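Motility protein B (Helicobacter pylori, PDB 3CYP) probably forms, together with MotA, the stator of the flagellar motor and may anchor the torque-generating machinery to the cell wall through this periplasmic, OmpA-like domain. Local coordinates at residues R65-R68 and V69-V72. Numbering follows the deposited sequence.
Sequences RAYR and VMKV
Two turns of helix 58-75, the crossover helix of a beta-alpha-beta unit in the OmpA-like domain, bring Tyr67 and Lys71 together as an i, i+4 pair, a worked example of how a lysine can serve an aromatic neighbour with its methylenes and water with its amine. CG of Lys71 lies over one face of the Tyr67 ring, 3.9 Å from the ring centroid and 23° off the normal, a CH-pi contact. The lysine chain then bends at chi3 (-72°) and runs on across the phenol end, with CD 3.3 Å from Tyr67 OH. The bend carries CE over toward CE2 of the ring and leaves NZ without a direct bond to the hydroxyl; one water joins them, 2.8 Å from Tyr67 OH and 2.7 Å from Lys71 NZ, and sits in the plane of the ring at its edge. A second water accepts from Lys71 NZ at 3.0 Å and, weakly, from NH1 of Arg68, in the plane of that guanidinium; lying between the two like charges, it may ease their repulsion. Farther back on the ring, Met70 CE comes to Tyr67 CD1 obliquely, at 4.2 Å. Beneath these side chains the backbone follows the regular alpha-helical pattern, each N-H of 69-72 bonding to the carbonyl four residues earlier; Lys71 N to Tyr67 O, at 2.9 Å, ties together the same two residues whose side chains meet. The helix shares its sides among several neighbours: Val69 and Val72 pack on helix 17-30, Ala66 and Met70 on strand 83-87, and Arg65 reaches the carbonyls of Ser12 and Phe44, while Arg68 NE bonds to Asp13 O. At the dimer interface Tyr67 meets Ile74 of the second subunit, and Met70 and Lys71 touch Tyr67 of that chain.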
ATOM      1  N   ARG B  65      -5.595   6.121  -7.239  1.00 13.30           N
ATOM      2  CA  ARG B  65      -6.396   5.062  -7.905  1.00 13.69           C
ATOM      3  C   ARG B  65      -6.046   3.662  -7.400  1.00 12.33           C
ATOM      4  O   ARG B  65      -6.915   2.895  -6.995  1.00 13.56           O
ATOM      5  CB  ARG B  65      -6.260   5.112  -9.394  1.00 13.79           C
ATOM      6  CG  ARG B  65      -6.984   6.317 -10.008  1.00 14.57           C
ATOM      7  CD  ARG B  65      -6.689   6.449 -11.469  1.00 15.60           C
ATOM      8  NE  ARG B  65      -7.538   7.466 -12.110  1.00 16.12           N
ATOM      9  CZ  ARG B  65      -7.300   8.013 -13.301  1.00 15.44           C
ATOM     10  NH1 ARG B  65      -6.248   7.659 -14.013  1.00 16.28           N
ATOM     11  NH2 ARG B  65      -8.159   8.927 -13.804  1.00 17.93           N
ATOM     12  N   ALA B  66      -4.754   3.356  -7.425  1.00 11.69           N
ATOM     13  CA  ALA B  66      -4.282   2.028  -7.023  1.00 12.25           C
ATOM     14  C   ALA B  66      -4.531   1.805  -5.549  1.00 11.54           C
ATOM     15  O   ALA B  66      -5.014   0.741  -5.140  1.00 12.85           O
ATOM     16  CB  ALA B  66      -2.833   1.871  -7.363  1.00 12.66           C
ATOM     17  N   TYR B  67      -4.185   2.794  -4.720  1.00 13.26           N
ATOM     18  CA  TYR B  67      -4.396   2.692  -3.276  1.00 13.16           C
ATOM     19  C   TYR B  67      -5.878   2.433  -2.935  1.00 12.48           C
ATOM     20  O   TYR B  67      -6.219   1.566  -2.147  1.00 12.36           O
ATOM     21  CB  TYR B  67      -3.871   3.965  -2.607  1.00 14.07           C
ATOM     22  CG  TYR B  67      -4.255   4.087  -1.148  1.00 15.25           C
ATOM     23  CD1 TYR B  67      -3.815   3.152  -0.219  1.00 15.67           C
ATOM     24  CD2 TYR B  67      -5.106   5.093  -0.705  1.00 16.60           C
ATOM     25  CE1 TYR B  67      -4.195   3.222   1.131  1.00 15.91           C
ATOM     26  CE2 TYR B  67      -5.473   5.188   0.654  1.00 17.18           C
ATOM     27  CZ  TYR B  67      -4.991   4.253   1.559  1.00 16.93           C
ATOM     28  OH  TYR B  67      -5.310   4.306   2.917  1.00 19.75           O
ATOM     29  N   ARG B  68      -6.770   3.198  -3.566  1.00 12.75           N
ATOM     30  CA  ARG B  68      -8.190   3.081  -3.305  1.00 14.40           C
ATOM     31  C   ARG B  68      -8.718   1.711  -3.697  1.00 12.58           C
ATOM     32  O   ARG B  68      -9.486   1.125  -2.964  1.00 13.80           O
ATOM     33  CB  ARG B  68      -8.973   4.190  -4.026  1.00 14.16           C
ATOM     34  CG  ARG B  68      -8.780   5.530  -3.294  1.00 17.44           C
ATOM     35  CD  ARG B  68      -9.413   6.709  -3.962  1.00 20.98           C
ATOM     36  NE  ARG B  68     -10.716   6.442  -4.565  1.00 26.24           N
ATOM     37  CZ  ARG B  68     -11.895   6.490  -3.942  1.00 29.25           C
ATOM     38  NH1 ARG B  68     -11.994   6.751  -2.643  1.00 33.16           N
ATOM     39  NH2 ARG B  68     -12.994   6.251  -4.624  1.00 30.99           N
ATOM     40  N   VAL B  69      -8.276   1.200  -4.836  1.00 12.27           N
ATOM     41  CA  VAL B  69      -8.669  -0.141  -5.254  1.00 12.97           C
ATOM     42  C   VAL B  69      -8.158  -1.132  -4.215  1.00 12.17           C
ATOM     43  O   VAL B  69      -8.854  -2.070  -3.798  1.00 11.85           O
ATOM     44  CB  VAL B  69      -8.209  -0.478  -6.663  1.00 12.63           C
ATOM     45  CG1 VAL B  69      -8.335  -1.994  -6.929  1.00 13.38           C
ATOM     46  CG2 VAL B  69      -9.078   0.332  -7.659  1.00 12.48           C
ATOM     47  N   MET B  70      -6.897  -0.977  -3.818  1.00 12.31           N
ATOM     48  CA  MET B  70      -6.304  -1.882  -2.798  1.00 12.71           C
ATOM     49  C   MET B  70      -7.109  -1.897  -1.470  1.00 12.58           C
ATOM     50  O   MET B  70      -7.351  -2.973  -0.877  1.00 12.47           O
ATOM     51  CB  MET B  70      -4.832  -1.541  -2.542  1.00 12.87           C
ATOM     52  CG  MET B  70      -4.152  -2.638  -1.797  1.00 13.14           C
ATOM     53  SD  MET B  70      -2.490  -2.145  -1.219  1.00 13.83           S
ATOM     54  CE  MET B  70      -2.895  -0.911   0.015  1.00 18.83           C
ATOM     55  N   LYS B  71      -7.529  -0.713  -1.013  1.00 12.60           N
ATOM     56  CA  LYS B  71      -8.326  -0.610   0.209  1.00 14.85           C
ATOM     57  C   LYS B  71      -9.610  -1.384   0.074  1.00 12.66           C
ATOM     58  O   LYS B  71     -10.015  -2.098   1.000  1.00 13.42           O
ATOM     59  CB  LYS B  71      -8.692   0.840   0.520  1.00 15.48           C
ATOM     60  CG  LYS B  71      -7.546   1.660   0.991  1.00 19.40           C
ATOM     61  CD  LYS B  71      -8.042   2.776   1.901  1.00 20.01           C
ATOM     62  CE  LYS B  71      -8.751   3.836   1.154  1.00 22.95           C
ATOM     63  NZ  LYS B  71      -9.188   4.891   2.168  1.00 23.55           N
ATOM     64  N   VAL B  72     -10.254  -1.285  -1.107  1.00 12.18           N
ATOM     65  CA  VAL B  72     -11.473  -2.053  -1.353  1.00 12.81           C
ATOM     66  C   VAL B  72     -11.256  -3.545  -1.327  1.00 11.87           C
ATOM     67  O   VAL B  72     -11.999  -4.291  -0.684  1.00 11.75           O
ATOM     68  CB  VAL B  72     -12.207  -1.627  -2.617  1.00 12.80           C
ATOM     69  CG1 VAL B  72     -13.452  -2.515  -2.808  1.00 14.28           C
ATOM     70  CG2 VAL B  72     -12.621  -0.158  -2.477  1.00 13.99           C
TER
HETATM   71  O   HOH W   1      -7.224   6.260   3.448  1.00 28.11           O
HETATM   72  O   HOH W   2     -10.147   6.945   0.195  1.00 46.44           O